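Local atomic coordinates of SPbeta prophage-derived uncharacterized protein YorR (Bacillus subtilis, PDB entry 3KB2), a protein that binds a guanosine phosphate in a P-loop-type pocket and is probably a nucleotide kinase, possibly acting on dTMP. Residues A19-S22 with K23-Y27; L101-D104 with P105-K109; D154-A157 with K158-F162; D90-K93 with A94-V98. All coordinates share one frame; numbering follows the deposited sequence.

Contact 1 of 4, residues A19-S22 with K23-Y27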
ATOM      1  N   ALA A  19     -18.807   1.926 -13.430  1.00 13.66           N
ATOM      2  CA  ALA A  19     -18.874   1.641 -14.858  1.00 12.35           C
ATOM      3  C   ALA A  19     -20.291   1.292 -15.302  1.00 13.89           C
ATOM      4  O   ALA A  19     -20.724   1.678 -16.385  1.00  7.71           O
ATOM      5  CB  ALA A  19     -17.923   0.487 -15.200  1.00 21.55           C
ATOM      6  N   LYS A  20     -21.004   0.543 -14.461  1.00 15.13           N
ATOM      7  CA  LYS A  20     -22.371   0.129 -14.764  1.00 14.09           C
ATOM      8  C   LYS A  20     -23.338   1.319 -14.667  1.00 18.23           C
ATOM      9  O   LYS A  20     -24.270   1.446 -15.472  1.00 16.51           O
ATOM     10  CB  LYS A  20     -22.801  -0.997 -13.806  1.00 19.85           C
ATOM     11  CG  LYS A  20     -22.016  -2.315 -13.957  1.00 12.56           C
ATOM     12  CD  LYS A  20     -22.404  -3.326 -12.876  1.00 30.05           C
ATOM     13  CE  LYS A  20     -22.121  -4.781 -13.282  1.00 26.94           C
ATOM     14  NZ  LYS A  20     -20.733  -5.006 -13.739  1.00 32.04           N
ATOM     15  N   LEU A  21     -23.114   2.194 -13.688  1.00 18.97           N
ATOM     16  CA  LEU A  21     -23.964   3.366 -13.514  1.00 18.30           C
ATOM     17  C   LEU A  21     -23.723   4.332 -14.665  1.00 13.66           C
ATOM     18  O   LEU A  21     -24.651   4.959 -15.167  1.00 16.51           O
ATOM     19  CB  LEU A  21     -23.660   4.059 -12.180  1.00 18.55           C
ATOM     20  CG  LEU A  21     -24.024   3.294 -10.895  1.00 18.43           C
ATOM     21  CD1 LEU A  21     -23.495   4.048  -9.676  1.00  6.68           C
ATOM     22  CD2 LEU A  21     -25.534   3.114 -10.806  1.00 17.70           C
ATOM     23  N   SER A  22     -22.471   4.430 -15.093  1.00 13.18           N
ATOM     24  CA  SER A  22     -22.097   5.328 -16.178  1.00 11.99           C
ATOM     25  C   SER A  22     -22.685   4.911 -17.524  1.00 20.52           C
ATOM     26  O   SER A  22     -23.069   5.756 -18.335  1.00 15.58           O
ATOM     27  CB  SER A  22     -20.576   5.398 -16.287  1.00 16.27           C
ATOM     28  OG  SER A  22     -20.186   6.251 -17.346  1.00 23.83           O
ATOM     29  N   LYS A  23     -22.741   3.607 -17.764  1.00 20.80           N
ATOM     30  CA  LYS A  23     -23.289   3.086 -19.007  1.00 17.50           C
ATOM     31  C   LYS A  23     -24.768   3.454 -19.081  1.00 25.52           C
ATOM     32  O   LYS A  23     -25.246   3.921 -20.114  1.00 24.94           O
ATOM     33  CB  LYS A  23     -23.121   1.571 -19.050  1.00 24.31           C
ATOM     34  CG  LYS A  23     -23.533   0.916 -20.349  1.00 32.54           C
ATOM     35  CD  LYS A  23     -23.317  -0.592 -20.253  1.00 42.25           C
ATOM     36  CE  LYS A  23     -23.726  -1.320 -21.540  1.00 40.73           C
ATOM     37  NZ  LYS A  23     -23.609  -2.801 -21.411  1.00 31.58           N
ATOM     38  N   GLU A  24     -25.483   3.258 -17.975  1.00 23.69           N
ATOM     39  CA  GLU A  24     -26.907   3.570 -17.911  1.00 14.94           C
ATOM     40  C   GLU A  24     -27.190   5.062 -17.852  1.00 16.93           C
ATOM     41  O   GLU A  24     -27.780   5.618 -18.768  1.00 33.34           O
ATOM     42  CB  GLU A  24     -27.555   2.891 -16.698  1.00 17.80           C
ATOM     43  CG  GLU A  24     -28.991   3.374 -16.388  1.00 35.74           C
ATOM     44  CD  GLU A  24     -30.072   2.727 -17.258  1.00 47.65           C
ATOM     45  OE1 GLU A  24     -31.259   3.132 -17.134  1.00 39.41           O
ATOM     46  OE2 GLU A  24     -29.743   1.810 -18.050  1.00 32.93           O
ATOM     47  N   LEU A  25     -26.767   5.710 -16.773  1.00 26.31           N
ATOM     48  CA  LEU A  25     -27.011   7.142 -16.579  1.00 21.02           C
ATOM     49  C   LEU A  25     -26.233   8.016 -17.549  1.00 26.78           C
ATOM     50  O   LEU A  25     -26.553   9.191 -17.736  1.00 27.88           O
ATOM     51  CB  LEU A  25     -26.632   7.536 -15.154  1.00 18.15           C
ATOM     52  CG  LEU A  25     -27.385   6.845 -14.019  1.00 21.05           C
ATOM     53  CD1 LEU A  25     -26.598   6.979 -12.745  1.00 14.99           C
ATOM     54  CD2 LEU A  25     -28.774   7.446 -13.872  1.00 17.22           C
ATOM     55  N   LYS A  26     -25.208   7.425 -18.150  1.00 27.78           N
ATOM     56  CA  LYS A  26     -24.329   8.115 -19.083  1.00 30.27           C
ATOM     57  C   LYS A  26     -23.533   9.217 -18.393  1.00 30.37           C
ATOM     58  O   LYS A  26     -23.191  10.232 -19.004  1.00 30.12           O
ATOM     59  CB  LYS A  26     -25.126   8.678 -20.259  1.00 37.19           C
ATOM     60  CG  LYS A  26     -25.745   7.583 -21.119  1.00 42.91           C
ATOM     61  CD  LYS A  26     -26.402   8.151 -22.358  1.00 52.57           C
ATOM     62  CE  LYS A  26     -26.861   7.034 -23.292  1.00 56.69           C
ATOM     63  NZ  LYS A  26     -25.716   6.182 -23.750  1.00 51.51           N
ATOM     64  N   TYR A  27     -23.242   9.013 -17.110  1.00 26.15           N
ATOM     65  CA  TYR A  27     -22.452   9.976 -16.352  1.00 18.73           C
ATOM     66  C   TYR A  27     -20.977   9.637 -16.528  1.00 18.63           C
ATOM     67  O   TYR A  27     -20.600   8.471 -16.552  1.00 24.38           O
ATOM     68  CB  TYR A  27     -22.768   9.916 -14.856  1.00 17.61           C
ATOM     69  CG  TYR A  27     -24.114  10.463 -14.426  1.00 19.91           C
ATOM     70  CD1 TYR A  27     -24.936  11.168 -15.305  1.00 20.51           C
ATOM     71  CD2 TYR A  27     -24.557  10.275 -13.125  1.00 20.35           C
ATOM     72  CE1 TYR A  27     -26.177  11.667 -14.886  1.00 22.11           C
ATOM     73  CE2 TYR A  27     -25.779  10.765 -12.698  1.00 25.17           C
ATOM     74  CZ  TYR A  27     -26.588  11.453 -13.573  1.00 24.60           C
ATOM     75  OH  TYR A  27     -27.817  11.880 -13.118  1.00 25.90           O
TER
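Leu21 O takes the backbone N-H of Leu25 at 2.8 Å, the donor lying nearly on the line of the carbonyl. Over the same oxygen folds the root of the Leu25 side chain, with CB 3.3 Å from Leu21 O, while Leu25 CD1 reaches back to Leu21 CB at 4.2 Å. Two residues earlier Lys23 N bonds to Ala19 O at 3.1 Å, and the Glu24 N to Lys20 O bond is weak at 3.3 Å. The helix ends at Leu25; Lys26, the first residue past it, takes a left-handed backbone (phi 65°) and turns the chain so that Tyr27 comes back toward Ser22. The Ser22 hydroxyl is set anti to its own N (chi1 179°) and meets Tyr27 O; the modelled Ser22 OG to Tyr27 O separation of 2.4 Å is so short that its exact length is doubtful. One face of the Tyr27 ring carries Leu25 CB, 3.8 Å above its centre, and the ring's OH bonds to Thr2 N. Leu21 faces Ala157 and Ile160 of helix 153-166 and also touches Ile59 of strand 58-61, while Leu25 and Tyr27 rest on Ile4 of strand 3-7, packing the end of helix 14-25 against the sheet.

Contact 2 of 4, residues L101-D104 with P105-K109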
ATOM      1  N   LEU A 101     -19.783   1.476  -0.046  1.00  6.69           N
ATOM      2  CA  LEU A 101     -19.772   0.065  -0.347  1.00  5.52           C
ATOM      3  C   LEU A 101     -18.768  -0.617   0.562  1.00 13.10           C
ATOM      4  O   LEU A 101     -17.603  -0.219   0.619  1.00 16.40           O
ATOM      5  CB  LEU A 101     -19.400  -0.161  -1.809  1.00  8.79           C
ATOM      6  CG  LEU A 101     -20.318   0.486  -2.849  1.00 11.99           C
ATOM      7  CD1 LEU A 101     -19.907   0.027  -4.244  1.00  9.81           C
ATOM      8  CD2 LEU A 101     -21.764   0.094  -2.583  1.00 12.34           C
ATOM      9  N   HIS A 102     -19.215  -1.645   1.279  1.00 15.97           N
ATOM     10  CA  HIS A 102     -18.326  -2.358   2.194  1.00 21.39           C
ATOM     11  C   HIS A 102     -18.483  -3.874   2.125  1.00 21.72           C
ATOM     12  O   HIS A 102     -19.105  -4.411   1.204  1.00 25.12           O
ATOM     13  CB  HIS A 102     -18.585  -1.889   3.631  1.00 19.35           C
ATOM     14  CG  HIS A 102     -19.997  -2.101   4.083  1.00 21.23           C
ATOM     15  ND1 HIS A 102     -21.034  -1.283   3.688  1.00 26.38           N
ATOM     16  CD2 HIS A 102     -20.552  -3.072   4.845  1.00 12.37           C
ATOM     17  CE1 HIS A 102     -22.167  -1.743   4.186  1.00 20.99           C
ATOM     18  NE2 HIS A 102     -21.904  -2.827   4.891  1.00 22.88           N
ATOM     19  N   ALA A 103     -17.901  -4.555   3.108  1.00 14.47           N
ATOM     20  CA  ALA A 103     -17.978  -6.012   3.220  1.00 17.39           C
ATOM     21  C   ALA A 103     -17.203  -6.423   4.461  1.00 23.61           C
ATOM     22  O   ALA A 103     -16.333  -5.682   4.926  1.00 21.27           O
ATOM     23  CB  ALA A 103     -17.380  -6.677   1.991  1.00  9.66           C
ATOM     24  N   ASP A 104     -17.519  -7.592   5.006  1.00 21.80           N
ATOM     25  CA  ASP A 104     -16.818  -8.073   6.185  1.00 23.23           C
ATOM     26  C   ASP A 104     -15.330  -8.186   5.859  1.00 16.06           C
ATOM     27  O   ASP A 104     -14.952  -8.256   4.695  1.00 18.71           O
ATOM     28  CB  ASP A 104     -17.365  -9.444   6.626  1.00 25.19           C
ATOM     29  CG  ASP A 104     -18.744  -9.348   7.281  1.00 41.54           C
ATOM     30  OD1 ASP A 104     -19.108  -8.250   7.767  1.00 37.99           O
ATOM     31  OD2 ASP A 104     -19.462 -10.376   7.330  1.00 38.28           O
ATOM     32  N   PRO A 105     -14.466  -8.177   6.889  1.00 20.41           N
ATOM     33  CA  PRO A 105     -13.011  -8.282   6.719  1.00 20.77           C
ATOM     34  C   PRO A 105     -12.625  -9.584   6.031  1.00 19.04           C
ATOM     35  O   PRO A 105     -11.748  -9.615   5.170  1.00 22.22           O
ATOM     36  CB  PRO A 105     -12.488  -8.216   8.153  1.00 22.87           C
ATOM     37  CG  PRO A 105     -13.485  -7.337   8.826  1.00 20.54           C
ATOM     38  CD  PRO A 105     -14.803  -7.853   8.287  1.00 23.39           C
ATOM     39  N   SER A 106     -13.286 -10.665   6.424  1.00 21.20           N
ATOM     40  CA  SER A 106     -13.011 -11.964   5.830  1.00 20.39           C
ATOM     41  C   SER A 106     -13.200 -11.907   4.314  1.00 25.23           C
ATOM     42  O   SER A 106     -12.349 -12.376   3.569  1.00 31.25           O
ATOM     43  CB  SER A 106     -13.933 -13.019   6.438  1.00 21.23           C
ATOM     44  OG  SER A 106     -13.915 -14.195   5.654  1.00 42.01           O
ATOM     45  N   VAL A 107     -14.309 -11.315   3.874  1.00 16.34           N
ATOM     46  CA  VAL A 107     -14.618 -11.183   2.454  1.00 18.35           C
ATOM     47  C   VAL A 107     -13.589 -10.342   1.717  1.00 22.33           C
ATOM     48  O   VAL A 107     -13.175 -10.665   0.601  1.00 23.21           O
ATOM     49  CB  VAL A 107     -15.990 -10.529   2.254  1.00 25.13           C
ATOM     50  CG1 VAL A 107     -16.364 -10.515   0.775  1.00 15.38           C
ATOM     51  CG2 VAL A 107     -17.033 -11.274   3.065  1.00 31.61           C
ATOM     52  N   ILE A 108     -13.191  -9.246   2.344  1.00 22.28           N
ATOM     53  CA  ILE A 108     -12.206  -8.354   1.760  1.00 20.33           C
ATOM     54  C   ILE A 108     -10.882  -9.085   1.621  1.00 14.46           C
ATOM     55  O   ILE A 108     -10.265  -9.073   0.567  1.00 22.10           O
ATOM     56  CB  ILE A 108     -12.009  -7.100   2.651  1.00 21.85           C
ATOM     57  CG1 ILE A 108     -13.312  -6.300   2.697  1.00 18.55           C
ATOM     58  CG2 ILE A 108     -10.839  -6.254   2.144  1.00 11.53           C
ATOM     59  CD1 ILE A 108     -13.825  -5.900   1.334  1.00 28.41           C
ATOM     60  N   LYS A 109     -10.450  -9.730   2.694  1.00 20.01           N
ATOM     61  CA  LYS A 109      -9.196 -10.451   2.657  1.00 14.73           C
ATOM     62  C   LYS A 109      -9.190 -11.490   1.542  1.00 20.34           C
ATOM     63  O   LYS A 109      -8.181 -11.670   0.853  1.00 21.48           O
ATOM     64  CB  LYS A 109      -8.946 -11.091   4.014  1.00 22.18           C
ATOM     65  CG  LYS A 109      -8.740 -10.048   5.098  1.00 22.50           C
ATOM     66  CD  LYS A 109      -8.727 -10.666   6.473  1.00 23.66           C
ATOM     67  CE  LYS A 109      -8.740  -9.598   7.549  1.00 25.06           C
ATOM     68  NZ  LYS A 109      -8.745 -10.218   8.898  1.00 21.97           N
TER
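This is a strand-to-helix turn: Ala103 and Asp104 leave strand 96-102 and lead straight into helix 105-115, whose first turn folds back over them. The apolar part centres on the Ala103 methyl, which points at the helix. Ile108 CD1 comes up to Ala103 CB at 3.7 Å, and Val107 CB stands beside the same methyl, 4.1 Å from Ala103 CB. Two bends in a row, at chi1 (-64°) and chi2 (-56°), bring the end of the Ile108 chain round toward 101-104, so that its terminal methyl reaches Ala103. On the way its CG1 passes close to Asp104 O, at 3.2 Å.

That carbonyl is the polar centre of the turn. Asp104 O accepts the N-H of Ile108 at 3.1 Å, with the donor in the carbonyl plane, and this bond closes the first helical turn; Lys109 N to Pro105 O, 2.8 Å, continues the pattern. Asp104 sits at the N-cap position, but its carboxylate makes no capping bond there. Asp104 CB lies against Val107, 4.0 Å from Val107 CG2.

Around the turn, Pro105 packs on Asp126 and Leu129 and Ile108 on Ile125, all of helix 122-137, and Ile108 also touches Cys12 of the guanosine-phosphate pocket. The arrangement is a beta-alpha junction at the end of an inner strand, next to the central strand 3-7, in a parallel sheet of order 2-3-1-4-5, the topology of P-loop nucleoside monophosphate kinases, consistent with the dTMP kinase activity assigned to the family.

Contact 3 of 4, residues D154-A157 with K158-F162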
ATOM      1  N   ASP A 154     -24.430  -5.519 -10.026  1.00 16.97           N
ATOM      2  CA  ASP A 154     -25.616  -5.294 -10.843  1.00 14.93           C
ATOM      3  C   ASP A 154     -26.751  -4.819  -9.947  1.00 11.76           C
ATOM      4  O   ASP A 154     -27.380  -3.799 -10.210  1.00 19.90           O
ATOM      5  CB  ASP A 154     -26.059  -6.581 -11.542  1.00 26.34           C
ATOM      6  CG  ASP A 154     -25.452  -6.737 -12.915  1.00 25.40           C
ATOM      7  OD1 ASP A 154     -25.845  -7.682 -13.634  1.00 33.18           O
ATOM      8  OD2 ASP A 154     -24.585  -5.916 -13.274  1.00 36.32           O
ATOM      9  N   GLU A 155     -27.010  -5.577  -8.889  1.00 10.72           N
ATOM     10  CA  GLU A 155     -28.070  -5.253  -7.947  1.00 12.51           C
ATOM     11  C   GLU A 155     -27.862  -3.884  -7.308  1.00 19.31           C
ATOM     12  O   GLU A 155     -28.822  -3.144  -7.085  1.00 12.72           O
ATOM     13  CB  GLU A 155     -28.163  -6.341  -6.867  1.00 19.39           C
ATOM     14  CG  GLU A 155     -28.813  -7.643  -7.355  1.00 27.35           C
ATOM     15  CD  GLU A 155     -28.609  -8.824  -6.404  1.00 37.13           C
ATOM     16  OE1 GLU A 155     -29.264  -9.870  -6.615  1.00 36.91           O
ATOM     17  OE2 GLU A 155     -27.793  -8.715  -5.461  1.00 26.04           O
ATOM     18  N   ILE A 156     -26.609  -3.543  -7.026  1.00 16.90           N
ATOM     19  CA  ILE A 156     -26.307  -2.256  -6.426  1.00 16.46           C
ATOM     20  C   ILE A 156     -26.587  -1.130  -7.431  1.00 18.25           C
ATOM     21  O   ILE A 156     -27.333  -0.194  -7.126  1.00 19.09           O
ATOM     22  CB  ILE A 156     -24.843  -2.247  -5.894  1.00 17.78           C
ATOM     23  CG1 ILE A 156     -24.785  -3.124  -4.634  1.00  7.15           C
ATOM     24  CG2 ILE A 156     -24.371  -0.820  -5.569  1.00  5.51           C
ATOM     25  CD1 ILE A 156     -23.412  -3.286  -4.033  1.00  1.00           C
ATOM     26  N   ALA A 157     -26.030  -1.237  -8.632  1.00 17.18           N
ATOM     27  CA  ALA A 157     -26.261  -0.220  -9.652  1.00 12.37           C
ATOM     28  C   ALA A 157     -27.762  -0.030  -9.893  1.00 12.57           C
ATOM     29  O   ALA A 157     -28.235   1.099 -10.020  1.00 14.23           O
ATOM     30  CB  ALA A 157     -25.556  -0.599 -10.941  1.00 12.58           C
ATOM     31  N   LYS A 158     -28.512  -1.125  -9.947  1.00 14.06           N
ATOM     32  CA  LYS A 158     -29.956  -1.038 -10.144  1.00 11.58           C
ATOM     33  C   LYS A 158     -30.588  -0.243  -8.999  1.00 14.56           C
ATOM     34  O   LYS A 158     -31.430   0.617  -9.239  1.00 14.73           O
ATOM     35  CB  LYS A 158     -30.549  -2.447 -10.229  1.00 24.91           C
ATOM     36  CG  LYS A 158     -32.062  -2.526 -10.114  1.00 41.98           C
ATOM     37  CD  LYS A 158     -32.539  -3.976 -10.284  1.00 50.99           C
ATOM     38  CE  LYS A 158     -34.059  -4.071 -10.238  1.00 43.89           C
ATOM     39  NZ  LYS A 158     -34.681  -3.174 -11.264  1.00 50.22           N
ATOM     40  N   ASP A 159     -30.177  -0.511  -7.759  1.00 14.65           N
ATOM     41  CA  ASP A 159     -30.723   0.227  -6.613  1.00 16.15           C
ATOM     42  C   ASP A 159     -30.422   1.713  -6.714  1.00 19.85           C
ATOM     43  O   ASP A 159     -31.285   2.543  -6.455  1.00 15.72           O
ATOM     44  CB  ASP A 159     -30.153  -0.286  -5.292  1.00 13.81           C
ATOM     45  CG  ASP A 159     -31.006  -1.376  -4.669  1.00 25.28           C
ATOM     46  OD1 ASP A 159     -32.025  -1.772  -5.279  1.00 23.33           O
ATOM     47  OD2 ASP A 159     -30.656  -1.835  -3.563  1.00 22.39           O
ATOM     48  N   ILE A 160     -29.187   2.041  -7.079  1.00 21.72           N
ATOM     49  CA  ILE A 160     -28.780   3.430  -7.205  1.00 15.52           C
ATOM     50  C   ILE A 160     -29.501   4.107  -8.367  1.00 14.13           C
ATOM     51  O   ILE A 160     -29.869   5.281  -8.282  1.00 14.29           O
ATOM     52  CB  ILE A 160     -27.246   3.532  -7.386  1.00 12.88           C
ATOM     53  CG1 ILE A 160     -26.551   3.114  -6.078  1.00 10.84           C
ATOM     54  CG2 ILE A 160     -26.856   4.946  -7.804  1.00 10.69           C
ATOM     55  CD1 ILE A 160     -25.031   3.025  -6.170  1.00  4.46           C
ATOM     56  N   ILE A 161     -29.711   3.369  -9.451  1.00 18.22           N
ATOM     57  CA  ILE A 161     -30.407   3.923 -10.613  1.00 14.32           C
ATOM     58  C   ILE A 161     -31.827   4.272 -10.188  1.00 22.02           C
ATOM     59  O   ILE A 161     -32.381   5.306 -10.579  1.00 16.43           O
ATOM     60  CB  ILE A 161     -30.438   2.907 -11.771  1.00 21.65           C
ATOM     61  CG1 ILE A 161     -29.018   2.736 -12.319  1.00 17.73           C
ATOM     62  CG2 ILE A 161     -31.396   3.392 -12.878  1.00 20.96           C
ATOM     63  CD1 ILE A 161     -28.865   1.622 -13.295  1.00 19.17           C
ATOM     64  N   PHE A 162     -32.399   3.396  -9.370  1.00 14.55           N
ATOM     65  CA  PHE A 162     -33.738   3.587  -8.847  1.00 10.77           C
ATOM     66  C   PHE A 162     -33.815   4.887  -8.045  1.00 13.74           C
ATOM     67  O   PHE A 162     -34.749   5.661  -8.206  1.00 15.64           O
ATOM     68  CB  PHE A 162     -34.114   2.413  -7.946  1.00 17.52           C
ATOM     69  CG  PHE A 162     -35.274   2.701  -7.045  1.00 28.37           C
ATOM     70  CD1 PHE A 162     -36.578   2.695  -7.541  1.00 21.73           C
ATOM     71  CD2 PHE A 162     -35.059   3.028  -5.704  1.00 24.62           C
ATOM     72  CE1 PHE A 162     -37.655   3.015  -6.718  1.00 28.96           C
ATOM     73  CE2 PHE A 162     -36.125   3.350  -4.870  1.00 22.39           C
ATOM     74  CZ  PHE A 162     -37.429   3.346  -5.376  1.00 26.12           C
TER
HETATM   75  O   HOH W   1     -31.301  -3.702  -6.944  1.00 26.49           O
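Ile156 and Ile160 hold nearly the same shape: in each, CG1 lies beside the backbone N (chi1 -73° and -69°) and the chain then runs out extended. One helical turn apart, the two side chains therefore lie side by side and point the same way, and Ile156 CG2 comes to rest 3.9 Å from Ile160 CD1. Beneath them Ile160 N bonds to Ile156 O at 2.9 Å. On another flank Ile161 N bonds to Ala157 O at 2.8 Å, and the Ile161 chain runs over that same oxygen, its CD1 3.4 Å from Ala157 O.

The polar side is built round Glu155 O, which accepts two donors. Asp159 N reaches Glu155 O at 3.0 Å, tilted 31° from the carbonyl plane, and a water gives a short bond of 2.5 Å to Glu155 O. The same water donates to Asp159 OD1 at 2.6 Å, tying the carboxylate to the turn before it; Asp159 OD2 is taken by Trp146 NE1.

Trp146 also packs on both Ile156 and Ile160, which reach Leu101 and Val99 of strand 96-102, while Ala157 and Ile161 meet Leu21 of helix 14-25. This is an amphipathic helix with an i to i+4 isoleucine pair on its buried side, the closing helix laid along the parallel sheet of a P-loop kinase-like fold.

Contact 4 of 4, residues D90-K93 with A94-V98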
ATOM      1  N   ASP A  90     -21.852  20.959   2.316  1.00 25.19           N
ATOM      2  CA  ASP A  90     -22.920  21.929   2.141  1.00 27.13           C
ATOM      3  C   ASP A  90     -23.050  22.292   0.663  1.00 22.62           C
ATOM      4  O   ASP A  90     -24.147  22.496   0.141  1.00 22.53           O
ATOM      5  CB  ASP A  90     -22.626  23.186   2.964  1.00 35.04           C
ATOM      6  CG  ASP A  90     -23.638  24.291   2.717  1.00 34.20           C
ATOM      7  OD1 ASP A  90     -24.805  24.148   3.144  1.00 51.01           O
ATOM      8  OD2 ASP A  90     -23.265  25.301   2.086  1.00 42.10           O
ATOM      9  N   LYS A  91     -21.920  22.353  -0.017  1.00 16.93           N
ATOM     10  CA  LYS A  91     -21.915  22.707  -1.421  1.00 18.81           C
ATOM     11  C   LYS A  91     -22.587  21.692  -2.378  1.00 24.97           C
ATOM     12  O   LYS A  91     -23.060  22.073  -3.453  1.00 24.76           O
ATOM     13  CB  LYS A  91     -20.473  22.976  -1.849  1.00 17.15           C
ATOM     14  CG  LYS A  91     -20.314  23.402  -3.286  1.00 17.65           C
ATOM     15  CD  LYS A  91     -18.903  23.868  -3.563  1.00 17.07           C
ATOM     16  CE  LYS A  91     -18.768  24.232  -5.022  1.00 22.01           C
ATOM     17  NZ  LYS A  91     -17.529  24.976  -5.334  1.00 34.08           N
ATOM     18  N   ILE A  92     -22.650  20.419  -1.992  1.00 17.39           N
ATOM     19  CA  ILE A  92     -23.240  19.396  -2.857  1.00 16.54           C
ATOM     20  C   ILE A  92     -24.360  18.596  -2.205  1.00 22.23           C
ATOM     21  O   ILE A  92     -24.796  17.583  -2.746  1.00 22.96           O
ATOM     22  CB  ILE A  92     -22.167  18.391  -3.307  1.00 22.83           C
ATOM     23  CG1 ILE A  92     -21.781  17.492  -2.127  1.00 23.33           C
ATOM     24  CG2 ILE A  92     -20.936  19.143  -3.828  1.00 17.60           C
ATOM     25  CD1 ILE A  92     -20.722  16.456  -2.433  1.00 24.05           C
ATOM     26  N   LYS A  93     -24.813  19.041  -1.039  1.00 20.82           N
ATOM     27  CA  LYS A  93     -25.868  18.346  -0.310  1.00 19.28           C
ATOM     28  C   LYS A  93     -27.170  18.216  -1.098  1.00 25.31           C
ATOM     29  O   LYS A  93     -27.912  17.255  -0.914  1.00 29.91           O
ATOM     30  CB  LYS A  93     -26.138  19.067   1.020  1.00 26.60           C
ATOM     31  CG  LYS A  93     -26.748  20.465   0.882  1.00 33.93           C
ATOM     32  CD  LYS A  93     -26.581  21.303   2.157  1.00 41.76           C
ATOM     33  CE  LYS A  93     -27.328  22.629   2.057  1.00 37.20           C
ATOM     34  NZ  LYS A  93     -27.067  23.324   0.764  1.00 44.13           N
ATOM     35  N   ALA A  94     -27.442  19.172  -1.982  1.00 22.43           N
ATOM     36  CA  ALA A  94     -28.674  19.154  -2.759  1.00 29.61           C
ATOM     37  C   ALA A  94     -28.588  18.413  -4.084  1.00 23.58           C
ATOM     38  O   ALA A  94     -29.505  18.476  -4.899  1.00 28.82           O
ATOM     39  CB  ALA A  94     -29.135  20.578  -3.016  1.00 36.49           C
ATOM     40  N   LYS A  95     -27.501  17.701  -4.307  1.00 21.38           N
ATOM     41  CA  LYS A  95     -27.359  17.012  -5.568  1.00 19.12           C
ATOM     42  C   LYS A  95     -26.543  15.761  -5.389  1.00 20.01           C
ATOM     43  O   LYS A  95     -26.391  14.970  -6.316  1.00 24.12           O
ATOM     44  CB  LYS A  95     -26.638  17.920  -6.549  1.00 23.20           C
ATOM     45  CG  LYS A  95     -25.286  18.379  -6.026  1.00 22.16           C
ATOM     46  CD  LYS A  95     -24.437  18.979  -7.130  1.00 25.97           C
ATOM     47  CE  LYS A  95     -23.217  19.696  -6.570  1.00 21.60           C
ATOM     48  NZ  LYS A  95     -22.334  20.200  -7.670  1.00 20.66           N
ATOM     49  N   ALA A  96     -26.013  15.580  -4.194  1.00 18.02           N
ATOM     50  CA  ALA A  96     -25.166  14.439  -3.957  1.00 17.92           C
ATOM     51  C   ALA A  96     -25.868  13.214  -3.425  1.00 23.42           C
ATOM     52  O   ALA A  96     -26.845  13.303  -2.680  1.00 25.05           O
ATOM     53  CB  ALA A  96     -24.031  14.831  -3.024  1.00 22.03           C
ATOM     54  N   LYS A  97     -25.361  12.063  -3.852  1.00 23.31           N
ATOM     55  CA  LYS A  97     -25.842  10.760  -3.415  1.00 19.51           C
ATOM     56  C   LYS A  97     -24.552  10.080  -2.979  1.00 21.65           C
ATOM     57  O   LYS A  97     -23.714   9.727  -3.818  1.00 18.54           O
ATOM     58  CB  LYS A  97     -26.480   9.989  -4.575  1.00 28.02           C
ATOM     59  CG  LYS A  97     -28.006   9.929  -4.538  1.00 27.57           C
ATOM     60  CD  LYS A  97     -28.633  11.319  -4.522  1.00 38.46           C
ATOM     61  CE  LYS A  97     -30.148  11.257  -4.707  1.00 39.99           C
ATOM     62  NZ  LYS A  97     -30.833  10.472  -3.644  1.00 31.56           N
ATOM     63  N   VAL A  98     -24.381   9.933  -1.668  1.00 16.82           N
ATOM     64  CA  VAL A  98     -23.178   9.324  -1.116  1.00 19.15           C
ATOM     65  C   VAL A  98     -23.335   7.831  -0.904  1.00 15.71           C
ATOM     66  O   VAL A  98     -24.132   7.396  -0.078  1.00 16.62           O
ATOM     67  CB  VAL A  98     -22.787   9.961   0.229  1.00 16.50           C
ATOM     68  CG1 VAL A  98     -21.481   9.358   0.716  1.00 18.16           C
ATOM     69  CG2 VAL A  98     -22.648  11.459   0.064  1.00 16.48           C
TER
HETATM   70  O   HOH W   2     -26.037  20.946  -3.498  1.00 45.26           O
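No ring enters where Ile92 meets Lys95 and Ala96; the flat groups here are peptides and the Asp90 carboxylate. Lys93 NZ bonds to Asp90 O at 3.1 Å, in the plane of that carbonyl on a lone pair, and forms a salt bridge with Asp90 OD1 at 3.4 Å. The site is the helix-to-strand turn of a beta-alpha-beta crossover: helix 82-92 ends here and strand 96-102 begins, and Lys95 just before it and Lys97 within it bond through their backbones to strand 3-7. Ile92 O receives Lys95 N at 3.1 Å and, weakly, Ala96 N, though this oxygen is crowded in the model and its place is uncertain. Ile92 turns CG1 between its own N and carbonyl carbon (chi1 73°), where it meets Ala96 CB at 3.6 Å. Lys95 crosses Ile92 at about a right angle, its CE 3.6 Å from Ile92 CG2, before its ammonium bonds to Glu55 O and Ala53 O. Lys91 runs out to a salt bridge with Asp54, and Ile92 packs on Leu3 and Ile5 of strand 3-7. Across the turn a water joins the backbone, donating to Lys91 O and accepting from Ala94 N at 2.7 Å.

In the fold
Contacts 1 and 3 are the close pair, their centres 11 Å apart: Leu21 CD2 lies 3.5 Å from Ala157 O, and Glu24 CG lies 3.6 Å from Ile161 CD1. Contact 3 also touches contact 2, where Leu101 CD2 and Ile156 CD1 are 4.0 Å apart. Contacts 2 and 4 stand at the two ends of strand 96-102, with centres 27 Å apart on opposite sides of the chain's centre. Three contacts approach the bound guanosine phosphate: the side chains of Lys20, Asp154 and Ile108 are about 5, 6 and 8 Å from it. Helix 14-25, which carries contact 1, begins within the pocket-lining residues Asp10 to Thr16.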